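Local coordinates for malonyl CoA-acyl carrier protein transacylase (Burkholderia pseudomallei 1710b, PDB 3EZO), which probably catalyses transfer of the malonyl group from malonyl-CoA to holo-acyl carrier protein, supplying malonyl-ACP for fatty acid synthesis, at residues 156-162 / 182-186; 28-32 / 304-309; 22-27 / 54-59. All blocks are in the same frame, centred on the assembly; numbering follows the deposited sequence.

Contact 1: residues 156-162 / 182-186; sequences ASATGVV and IEKAC
Ala156, the last residue of helix 146-156, sets its methyl against the backbone and side chain of Ala185 on helix 179-191, with Ala156 CB 3.5 Å from Ala185 N and 3.7 Å from Ala185 CB. Two side chains no bigger than a methyl allow the close approach; Ala156 CA and Ala185 CA are 5.0 Å apart. Farther along, Val162 opens the next strand and directs CG2 at the opposite helix: Val162 CG2 lies 3.7 Å from Ile182 CD1 and 4.1 Å from Ala185 CB. Chi1 of 53° sets CG1 between the backbone N and the carbonyl carbon and leaves CG2 anti to the N, facing the helix. Ile182 starts away from the loop, but its chain turns back, and of its side chain CD1 makes the contact.

Van der Waals contact with a polar side chain forms the outer part. The aliphatic stem of Lys184 passes over Ala156 CA and crosses Thr159 at about a right angle, with Lys184 CB 3.5 Å from Thr159 OG1. A chi1 of 68° puts that hydroxyl within reach of Ala156 O.

The hydrogen bonds lie within the loop. Thr159 OG1 donates to Ala156 O at 2.9 Å, in the carbonyl plane, and Thr159 N reaches the same oxygen: two bonds grip the final carbonyl of the helix, and the OG1 one holds the hydroxyl beside Lys184. Ile175 of strand 172-176 touches Val162, Ile182 and Ala185 alike.

The two helices lie in the smaller subdomain, whose beta-alpha-beta-beta-alpha-beta order and four-stranded antiparallel sheet make a ferredoxin-like fold.

Contact 2: residues 28-32 / 304-309; sequences AFADV and FDPASL
The ring of Phe29 lies against the backbone of Phe304, Asp305 and Pro306. Asp305 CA sits over one face of the ring as a CH-pi contact, 3.8 Å from its centroid and 23° off the ring normal, displaced toward the rim. Pro306 CD approaches obliquely, 3.5 Å from Phe29 CE1, and the two side chains run past each other in opposite directions. At the ring edge, near its plane, Leu309 CD1 stands 4.3 Å from Phe29 CZ. Beside the ring, the methyl of Ala28 meets Asp305 CB, with Ala28 CB 3.6 Å from it, and the carbonyl oxygen of Ala28 comes close to Pro306 CD. Val32 CG2 adds a looser touch on Pro306 CG.

The second shell fixes the residues under the ring. Asp305 precedes helix 306-314 as its N-cap: with CG between the backbone N and the carbonyl carbon (chi1 68°), the carboxylate turns back to the first turn, and Asp305 OD1 accepts from Ser308 N at 2.9 Å, nearly along its C-O axis. The bond is almost straight, 167° at the hydrogen. Phe304 N donates to Ser308 OG at 3.0 Å. This oxygen also lies over the centre of the Phe304 ring. The backbone that Phe29 leans on is therefore held from behind by Ser308. On the other side, a type I turn from Phe29 to Val32 shapes the loop that carries the ring.

Farther out, Cys79 and Ala82 of helix 65-85 also touch Phe29, while Lys285 makes a cation-pi contact with Phe304. An aromatic side chain from the loop between strand 11-15 and helix 33-46 thus packs on an Asp N-capped helix start, just after the outermost strand 299-303 of the parallel sheet in the larger alpha/beta subdomain.

Contact 3: residues 22-27 / 54-59; sequences SVGMLN and IADGPA
Val23 and Gly24 lie against the C-terminal turn of helix 50-56: the tandem turn 22-27, type II followed by type I, presents its backbone to the helix end. Gly24 N donates to Ile54 O at 2.8 Å, 170° at the hydrogen, with the donor tilted from the carbonyl plane. Val23 CA adds a CH...O contact to the same oxygen, so Ile54 O is approached by two neighbouring residues of the turn.

Val23 has CG1 anti to the backbone N (chi1 164°), sending that methyl over the last helical turn, where Val23 CG1 stands 3.3 Å from Ala55 O. The other branch, Val23 CG2, points toward the chain leaving the helix, 3.9 Å from Gly57 CA, and reaches on toward Ala59. Gly57, with positive phi, leads the chain out of the helix into a cis peptide before Pro58.

Met25 puts CG between its backbone N and carbonyl carbon (chi1 62°) and then extends fully. Met25 CG lies 3.7 Å from Ile54 CG2, while Met25 CE reaches the same methyl at 4.0 Å, so the thioether chain flanks the isoleucine branch. Its sulfur also receives a weak bond from Ser22 N, which ties the methionine back to the start of the turn. The other branch of Ile54 goes elsewhere: Ile54 CD1 meets Leu26 CD1 at 4.1 Å. Val71 of helix 65-85 and Leu39 of helix 33-46 enclose Ile54 further.

At the solvent-facing edge the amide of Asn27 lies near Ala55, with Asn27 OD1 4.0 Å from Ala55 CB. Asn27 ND2 donates to a water at 3.0 Å, and that water in turn donates to Ala55 O, bridging the segments.

Contacts 2 and 3 are neighbours: their centres are 14 Å apart, and segments 22-27 and 28-32 follow each other directly in the loop between strand 11-15 and helix 33-46. That one loop thus joins helix 50-56 and the start of helix 306-314, with helix 65-85 packing against both contacts. Contact 1 lies in the smaller, antiparallel-sheet subdomain, its centre 44 Å from contact 2 and 36 Å from contact 3. Along the chain, contacts 2 and 3 cross, their segments alternating; contact 3 closes before contact 1 opens, whereas contact 2 spans contact 1 and joins an early loop to the last helix, 306-314. The predicted catalytic His207 is about 11 Å from Ile182 of contact 1, measured between side chains.

Contact 1: residues 156-162 / 182-186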
loop_
_atom_site.group_PDB
_atom_site.type_symbol
_atom_site.label_atom_id
_atom_site.label_comp_id
_atom_site.label_asym_id
_atom_site.label_seq_id
_atom_site.Cartn_x
_atom_site.Cartn_y
_atom_site.Cartn_z
ATOM N N ALA A 156 23.580 8.153 9.655
ATOM C CA ALA A 156 23.214 7.143 10.642
ATOM C C ALA A 156 23.777 5.739 10.317
ATOM O O ALA A 156 23.960 4.884 11.220
ATOM C CB ALA A 156 21.676 7.096 10.770
ATOM N N SER A 157 24.042 5.494 9.026
ATOM C CA SER A 157 24.368 4.154 8.539
ATOM C C SER A 157 25.665 3.581 9.092
ATOM O O SER A 157 25.855 2.364 9.066
ATOM C CB SER A 157 24.390 4.103 6.996
ATOM O OG SER A 157 23.044 3.948 6.504
ATOM N N ALA A 158 26.558 4.439 9.575
ATOM C CA ALA A 158 27.753 3.961 10.312
ATOM C C ALA A 158 27.406 3.078 11.507
ATOM O O ALA A 158 28.251 2.315 11.947
ATOM C CB ALA A 158 28.634 5.172 10.779
ATOM N N THR A 159 26.197 3.219 12.080
ATOM C CA THR A 159 25.776 2.381 13.211
ATOM C C THR A 159 25.001 1.148 12.792
ATOM O O THR A 159 24.763 0.270 13.607
ATOM C CB THR A 159 24.945 3.138 14.254
ATOM O OG1 THR A 159 23.648 3.502 13.701
ATOM C CG2 THR A 159 25.665 4.363 14.700
ATOM N N GLY A 160 24.654 1.063 11.512
ATOM C CA GLY A 160 23.866 -0.037 10.964
ATOM C C GLY A 160 23.084 0.508 9.767
ATOM O O GLY A 160 22.734 1.691 9.720
ATOM N N VAL A 161 22.787 -0.364 8.808
ATOM C CA VAL A 161 22.041 0.015 7.586
ATOM C C VAL A 161 20.719 0.648 7.951
ATOM O O VAL A 161 20.020 0.162 8.835
ATOM C CB VAL A 161 21.834 -1.213 6.670
ATOM C CG1 VAL A 161 20.864 -0.957 5.559
ATOM C CG2 VAL A 161 23.194 -1.671 6.127
ATOM N N VAL A 162 20.411 1.762 7.294
ATOM C CA VAL A 162 19.129 2.454 7.436
ATOM C C VAL A 162 18.924 3.281 6.208
ATOM O O VAL A 162 19.880 3.912 5.680
ATOM C CB VAL A 162 19.051 3.314 8.764
ATOM C CG1 VAL A 162 20.241 4.287 8.893
ATOM C CG2 VAL A 162 17.730 4.018 8.884
ATOM N N ILE A 182 18.079 2.881 12.731
ATOM C CA ILE A 182 16.815 3.584 12.920
ATOM C C ILE A 182 16.902 4.526 14.132
ATOM O O ILE A 182 16.577 5.688 14.018
ATOM C CB ILE A 182 15.681 2.556 13.123
ATOM C CG1 ILE A 182 15.284 1.967 11.765
ATOM C CG2 ILE A 182 14.519 3.145 13.911
ATOM C CD1 ILE A 182 14.813 2.965 10.820
ATOM N N GLU A 183 17.370 4.020 15.273
ATOM C CA GLU A 183 17.595 4.871 16.468
ATOM C C GLU A 183 18.496 6.082 16.207
ATOM O O GLU A 183 18.134 7.237 16.490
ATOM C CB GLU A 183 18.145 4.019 17.622
ATOM C CG GLU A 183 17.020 3.344 18.330
ATOM C CD GLU A 183 17.471 2.394 19.425
ATOM O OE1 GLU A 183 18.295 2.796 20.292
ATOM O OE2 GLU A 183 16.983 1.251 19.422
ATOM N N LYS A 184 19.662 5.839 15.630
ATOM C CA LYS A 184 20.597 6.937 15.320
ATOM C C LYS A 184 20.020 7.914 14.297
ATOM O O LYS A 184 20.213 9.133 14.401
ATOM C CB LYS A 184 21.909 6.355 14.784
ATOM C CG LYS A 184 22.991 7.372 14.527
ATOM C CD LYS A 184 23.439 8.012 15.808
ATOM C CE LYS A 184 24.477 9.071 15.528
ATOM N NZ LYS A 184 25.662 8.471 14.813
ATOM N N ALA A 185 19.288 7.391 13.314
ATOM C CA ALA A 185 18.658 8.266 12.313
ATOM C C ALA A 185 17.624 9.166 12.979
ATOM O O ALA A 185 17.562 10.356 12.667
ATOM C CB ALA A 185 18.014 7.452 11.164
ATOM N N CYS A 186 16.819 8.625 13.888
ATOM C CA CYS A 186 15.877 9.496 14.645
ATOM C C CYS A 186 16.596 10.623 15.417
ATOM O O CYS A 186 16.209 11.798 15.388
ATOM C CB CYS A 186 14.983 8.667 15.571
ATOM S SG CYS A 186 13.845 7.636 14.652
#

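Contact 2: residues 28-32 / 304-309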
loop_
_atom_site.group_PDB
_atom_site.type_symbol
_atom_site.label_atom_id
_atom_site.label_comp_id
_atom_site.label_asym_id
_atom_site.label_seq_id
_atom_site.Cartn_x
_atom_site.Cartn_y
_atom_site.Cartn_z
ATOM N N ALA A 28 -20.660 -0.502 7.137
ATOM C CA ALA A 28 -21.571 0.325 6.413
ATOM C C ALA A 28 -21.936 -0.298 5.054
ATOM O O ALA A 28 -22.958 0.057 4.465
ATOM C CB ALA A 28 -20.988 1.719 6.256
ATOM N N PHE A 29 -21.114 -1.235 4.582
ATOM C CA PHE A 29 -21.358 -1.952 3.330
ATOM C C PHE A 29 -21.994 -3.336 3.556
ATOM O O PHE A 29 -22.054 -4.154 2.628
ATOM C CB PHE A 29 -20.027 -2.157 2.614
ATOM C CG PHE A 29 -19.638 -1.065 1.678
ATOM C CD1 PHE A 29 -20.531 -0.543 0.767
ATOM C CD2 PHE A 29 -18.320 -0.620 1.647
ATOM C CE1 PHE A 29 -20.139 0.412 -0.135
ATOM C CE2 PHE A 29 -17.933 0.333 0.761
ATOM C CZ PHE A 29 -18.838 0.858 -0.137
ATOM N N ALA A 30 -22.408 -3.633 4.790
ATOM C CA ALA A 30 -22.872 -4.987 5.169
ATOM C C ALA A 30 -23.999 -5.508 4.279
ATOM O O ALA A 30 -24.180 -6.732 4.143
ATOM C CB ALA A 30 -23.357 -5.016 6.685
ATOM N N ASP A 31 -24.783 -4.594 3.717
ATOM C CA ASP A 31 -25.931 -4.973 2.895
ATOM C C ASP A 31 -25.764 -4.639 1.421
ATOM O O ASP A 31 -26.747 -4.526 0.709
ATOM C CB ASP A 31 -27.208 -4.332 3.450
ATOM C CG ASP A 31 -27.508 -4.778 4.878
ATOM O OD1 ASP A 31 -27.139 -5.914 5.233
ATOM O OD2 ASP A 31 -28.073 -3.966 5.640
ATOM N N VAL A 32 -24.524 -4.539 0.956
ATOM C CA VAL A 32 -24.252 -4.367 -0.481
ATOM C C VAL A 32 -23.825 -5.727 -0.974
ATOM O O VAL A 32 -22.840 -6.300 -0.485
ATOM C CB VAL A 32 -23.200 -3.288 -0.708
ATOM C CG1 VAL A 32 -22.664 -3.298 -2.134
ATOM C CG2 VAL A 32 -23.777 -1.912 -0.315
ATOM N N PHE A 304 -15.425 4.446 0.671
ATOM C CA PHE A 304 -15.296 3.533 1.823
ATOM C C PHE A 304 -16.641 3.122 2.472
ATOM O O PHE A 304 -16.677 2.311 3.396
ATOM C CB PHE A 304 -14.374 4.166 2.878
ATOM C CG PHE A 304 -14.856 5.466 3.378
ATOM C CD1 PHE A 304 -15.797 5.522 4.401
ATOM C CD2 PHE A 304 -14.368 6.649 2.853
ATOM C CE1 PHE A 304 -16.274 6.736 4.882
ATOM C CE2 PHE A 304 -14.833 7.876 3.332
ATOM C CZ PHE A 304 -15.797 7.900 4.360
ATOM N N ASP A 305 -17.732 3.691 1.977
ATOM C CA ASP A 305 -19.079 3.310 2.393
ATOM C C ASP A 305 -20.068 3.873 1.356
ATOM O O ASP A 305 -19.652 4.593 0.461
ATOM C CB ASP A 305 -19.371 3.777 3.828
ATOM C CG ASP A 305 -19.477 5.285 4.001
ATOM O OD1 ASP A 305 -19.427 6.110 3.052
ATOM O OD2 ASP A 305 -19.610 5.668 5.186
ATOM N N PRO A 306 -21.368 3.539 1.460
ATOM C CA PRO A 306 -22.290 4.004 0.422
ATOM C C PRO A 306 -22.386 5.507 0.254
ATOM O O PRO A 306 -22.495 5.970 -0.884
ATOM C CB PRO A 306 -23.638 3.396 0.858
ATOM C CG PRO A 306 -23.243 2.100 1.406
ATOM C CD PRO A 306 -21.936 2.387 2.185
ATOM N N ALA A 307 -22.318 6.275 1.352
ATOM C CA ALA A 307 -22.443 7.715 1.238
ATOM C C ALA A 307 -21.241 8.329 0.505
ATOM O O ALA A 307 -21.403 9.137 -0.425
ATOM C CB ALA A 307 -22.635 8.353 2.635
ATOM N N SER A 308 -20.043 7.933 0.914
ATOM C CA SER A 308 -18.811 8.441 0.297
ATOM C C SER A 308 -18.783 8.008 -1.193
ATOM O O SER A 308 -18.378 8.796 -2.031
ATOM C CB SER A 308 -17.589 7.927 1.056
ATOM O OG SER A 308 -17.553 6.485 1.062
ATOM N N LEU A 309 -19.237 6.780 -1.494
ATOM C CA LEU A 309 -19.310 6.302 -2.870
ATOM C C LEU A 309 -20.179 7.239 -3.723
ATOM O O LEU A 309 -19.766 7.661 -4.792
ATOM C CB LEU A 309 -19.836 4.877 -2.944
ATOM C CG LEU A 309 -19.784 4.061 -4.267
ATOM C CD1 LEU A 309 -20.043 2.584 -3.933
ATOM C CD2 LEU A 309 -20.766 4.530 -5.323
#

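Contact 3: residues 22-27 / 54-59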
loop_
_atom_site.group_PDB
_atom_site.type_symbol
_atom_site.label_atom_id
_atom_site.label_comp_id
_atom_site.label_asym_id
_atom_site.label_seq_id
_atom_site.Cartn_x
_atom_site.Cartn_y
_atom_site.Cartn_z
ATOM N N SER A 22 -9.208 -1.221 10.310
ATOM C CA SER A 22 -9.822 -1.105 11.635
ATOM C C SER A 22 -11.009 -2.066 11.734
ATOM O O SER A 22 -11.632 -2.412 10.746
ATOM C CB SER A 22 -10.302 0.295 11.899
ATOM O OG SER A 22 -11.152 0.722 10.855
ATOM N N VAL A 23 -11.320 -2.454 12.965
ATOM C CA VAL A 23 -12.384 -3.396 13.241
ATOM C C VAL A 23 -13.655 -2.646 12.919
ATOM O O VAL A 23 -13.777 -1.497 13.289
ATOM C CB VAL A 23 -12.370 -3.831 14.717
ATOM C CG1 VAL A 23 -13.706 -4.507 15.131
ATOM C CG2 VAL A 23 -11.180 -4.698 14.958
ATOM N N GLY A 24 -14.529 -3.272 12.126
ATOM C CA GLY A 24 -15.794 -2.683 11.748
ATOM C C GLY A 24 -15.756 -1.857 10.488
ATOM O O GLY A 24 -16.783 -1.269 10.103
ATOM N N MET A 25 -14.604 -1.803 9.810
ATOM C CA MET A 25 -14.459 -0.869 8.685
ATOM C C MET A 25 -15.386 -1.088 7.484
ATOM O O MET A 25 -15.585 -0.148 6.716
ATOM C CB MET A 25 -13.020 -0.811 8.172
ATOM C CG MET A 25 -12.497 -2.079 7.634
ATOM S SD MET A 25 -10.759 -1.913 7.186
ATOM C CE MET A 25 -10.381 -3.613 6.872
ATOM N N LEU A 26 -15.898 -2.300 7.282
ATOM C CA LEU A 26 -16.869 -2.544 6.210
ATOM C C LEU A 26 -18.333 -2.640 6.685
ATOM O O LEU A 26 -19.207 -3.088 5.929
ATOM C CB LEU A 26 -16.510 -3.829 5.478
ATOM C CG LEU A 26 -15.196 -3.750 4.688
ATOM C CD1 LEU A 26 -14.924 -5.104 4.104
ATOM C CD2 LEU A 26 -15.288 -2.685 3.612
ATOM N N ASN A 27 -18.612 -2.228 7.922
ATOM C CA ASN A 27 -19.970 -2.396 8.456
ATOM C C ASN A 27 -20.999 -1.685 7.615
ATOM O O ASN A 27 -22.058 -2.202 7.374
ATOM C CB ASN A 27 -20.068 -1.912 9.919
ATOM C CG ASN A 27 -19.394 -2.837 10.891
ATOM O OD1 ASN A 27 -18.944 -3.936 10.548
ATOM N ND2 ASN A 27 -19.304 -2.389 12.136
ATOM N N ILE A 54 -12.860 -9.007 10.020
ATOM C CA ILE A 54 -12.922 -7.554 9.872
ATOM C C ILE A 54 -13.953 -6.925 10.796
ATOM O O ILE A 54 -13.700 -5.896 11.424
ATOM C CB ILE A 54 -13.178 -7.150 8.380
ATOM C CG1 ILE A 54 -11.993 -7.638 7.496
ATOM C CG2 ILE A 54 -13.486 -5.625 8.272
ATOM C CD1 ILE A 54 -12.170 -7.447 5.933
ATOM N N ALA A 55 -15.139 -7.515 10.874
ATOM C CA ALA A 55 -16.245 -6.888 11.608
ATOM C C ALA A 55 -16.007 -6.936 13.104
ATOM O O ALA A 55 -16.337 -5.991 13.806
ATOM C CB ALA A 55 -17.592 -7.577 11.277
ATOM N N ASP A 56 -15.445 -8.045 13.588
ATOM C CA ASP A 56 -15.358 -8.302 15.027
ATOM C C ASP A 56 -13.927 -8.363 15.549
ATOM O O ASP A 56 -13.709 -8.252 16.756
ATOM C CB ASP A 56 -16.071 -9.598 15.361
ATOM C CG ASP A 56 -17.546 -9.570 14.998
ATOM O OD1 ASP A 56 -18.171 -8.481 15.000
ATOM O OD2 ASP A 56 -18.069 -10.652 14.692
ATOM N N GLY A 57 -12.949 -8.506 14.667
ATOM C CA GLY A 57 -11.552 -8.615 15.125
ATOM C C GLY A 57 -11.334 -9.893 15.933
ATOM O O GLY A 57 -11.721 -10.979 15.508
ATOM N N PRO A 58 -10.735 -9.771 17.130
ATOM C CA PRO A 58 -10.224 -8.570 17.786
ATOM C C PRO A 58 -9.142 -7.888 16.981
ATOM O O PRO A 58 -8.610 -8.467 16.037
ATOM C CB PRO A 58 -9.637 -9.116 19.105
ATOM C CG PRO A 58 -10.326 -10.340 19.332
ATOM C CD PRO A 58 -10.633 -10.950 18.008
ATOM N N ALA A 59 -8.814 -6.664 17.359
ATOM C CA ALA A 59 -7.804 -5.894 16.674
ATOM C C ALA A 59 -6.450 -6.634 16.599
ATOM O O ALA A 59 -5.763 -6.529 15.572
ATOM C CB ALA A 59 -7.638 -4.527 17.315
HETATM O O HOH W 1 -17.926 -4.150 14.200
#